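Side-chain contact in carbohydrate deacetylase (Enterococcus faecalis, PDB 2I5I), which probably removes acetyl groups from acetylated carbohydrates, a step in oligosaccharide breakdown, with magnesium as its likely cofactor: residues 127-130 against 131-134. Numbering follows the deposited sequence.
Sequences IDSH and HNVH
His130 and His131, neighbours in sequence, lay their imidazole rings face to face, pointing the same way, with centroids 3.7 Å apart and planes tilted by 27°. The overlap is offset: NE2 of His130 sits over the rim of the His131 ring, and CD2 of His131 lies over the rim of the other. His130 reaches this place with CG anti to its backbone N (chi1 -175°), while CG of His131 stands beside its own N (chi1 -69°).

Behind the rings the chain turns back sharply at the end of strand 127-129. Asn132 N donates to Ser129 O over 3.0 Å, closing the turn. A water donates to that same Ser129 O and, at 2.7 Å, to Asn132 OD1, tying the Asn132 amide to the strand end. Val133 N makes a weak bond to His130 O, and CG2 of Val133 packs 3.8 Å from Ser129 CB.

Ser129 OG points into the turn and shares a hydrogen bond of 3.1 Å with His134 ND1, meeting that ring in plane at its edge. The far nitrogen, NE2, donates to the carbonyl Arg156 O; with both nitrogens bonded, the ring's rotation is probably fixed.

His130 appears to face, with Asp13 and His64, a vacant point that could be a metal site, consistent with its predicted magnesium-binding role. One residue before Ser129, Asp128 hydrogen-bonds through OD1 to His64 ND1, which would orient His64 and leave its NE2 side for the possible metal. The His131 ring, lying against one face of His130, probably limits how that imidazole can turn.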
# COMPACT_ATOMS: atom_id res chain seq x y z
N ILE A 127 -18.20 3.53 -21.49
CA ILE A 127 -17.67 4.30 -22.59
C ILE A 127 -18.40 5.62 -22.74
O ILE A 127 -19.62 5.72 -22.62
CB ILE A 127 -17.79 3.54 -23.94
CG1 ILE A 127 -17.03 2.22 -23.98
CG2 ILE A 127 -17.38 4.43 -25.10
CD1 ILE A 127 -17.34 1.36 -25.18
N ASP A 128 -17.65 6.67 -23.02
CA ASP A 128 -18.20 7.97 -23.37
C ASP A 128 -17.20 8.62 -24.32
O ASP A 128 -16.25 7.93 -24.71
CB ASP A 128 -18.52 8.80 -22.15
CG ASP A 128 -17.32 9.38 -21.42
OD1 ASP A 128 -16.17 9.07 -21.78
OD2 ASP A 128 -17.56 10.16 -20.47
N SER A 129 -17.35 9.91 -24.65
CA SER A 129 -16.38 10.50 -25.56
C SER A 129 -16.16 11.98 -25.29
O SER A 129 -17.09 12.73 -24.93
CB SER A 129 -16.88 10.39 -27.03
OG SER A 129 -17.90 11.38 -27.00
N HIS A 130 -14.91 12.35 -25.53
CA HIS A 130 -14.43 13.72 -25.50
C HIS A 130 -15.19 14.54 -26.53
O HIS A 130 -15.33 14.07 -27.66
CB HIS A 130 -12.94 13.75 -25.81
CG HIS A 130 -12.28 15.08 -25.69
ND1 HIS A 130 -12.19 15.76 -24.50
CD2 HIS A 130 -11.66 15.85 -26.61
CE1 HIS A 130 -11.55 16.91 -24.69
NE2 HIS A 130 -11.21 16.98 -25.97
N HIS A 131 -15.67 15.71 -26.14
CA HIS A 131 -16.43 16.57 -27.03
C HIS A 131 -17.73 15.91 -27.50
O HIS A 131 -18.29 16.36 -28.50
CB HIS A 131 -15.58 16.95 -28.24
CG HIS A 131 -14.45 17.87 -27.87
ND1 HIS A 131 -13.47 18.23 -28.77
CD2 HIS A 131 -14.15 18.50 -26.71
CE1 HIS A 131 -12.61 19.04 -28.17
NE2 HIS A 131 -12.99 19.23 -26.92
N ASN A 132 -18.16 14.87 -26.79
CA ASN A 132 -19.35 14.11 -27.16
C ASN A 132 -19.37 13.77 -28.65
O ASN A 132 -20.44 13.88 -29.27
CB ASN A 132 -20.63 14.85 -26.81
CG ASN A 132 -21.81 13.91 -26.64
OD1 ASN A 132 -21.65 12.77 -26.23
ND2 ASN A 132 -23.00 14.40 -26.98
N VAL A 133 -18.24 13.36 -29.22
CA VAL A 133 -18.19 13.07 -30.65
C VAL A 133 -18.98 11.84 -31.09
O VAL A 133 -19.33 11.80 -32.29
CB VAL A 133 -16.72 12.96 -31.14
CG1 VAL A 133 -16.09 14.35 -31.08
CG2 VAL A 133 -15.92 11.93 -30.37
N HIS A 134 -19.32 10.83 -30.35
CA HIS A 134 -20.18 9.68 -30.47
C HIS A 134 -21.65 10.10 -30.54
O HIS A 134 -22.50 9.27 -30.86
CB HIS A 134 -20.01 8.68 -29.34
CG HIS A 134 -20.73 8.72 -28.06
ND1 HIS A 134 -20.41 9.56 -27.02
CD2 HIS A 134 -21.78 7.99 -27.58
CE1 HIS A 134 -21.22 9.37 -25.99
NE2 HIS A 134 -22.07 8.41 -26.30
O HOH W 1 -19.68 12.07 -24.46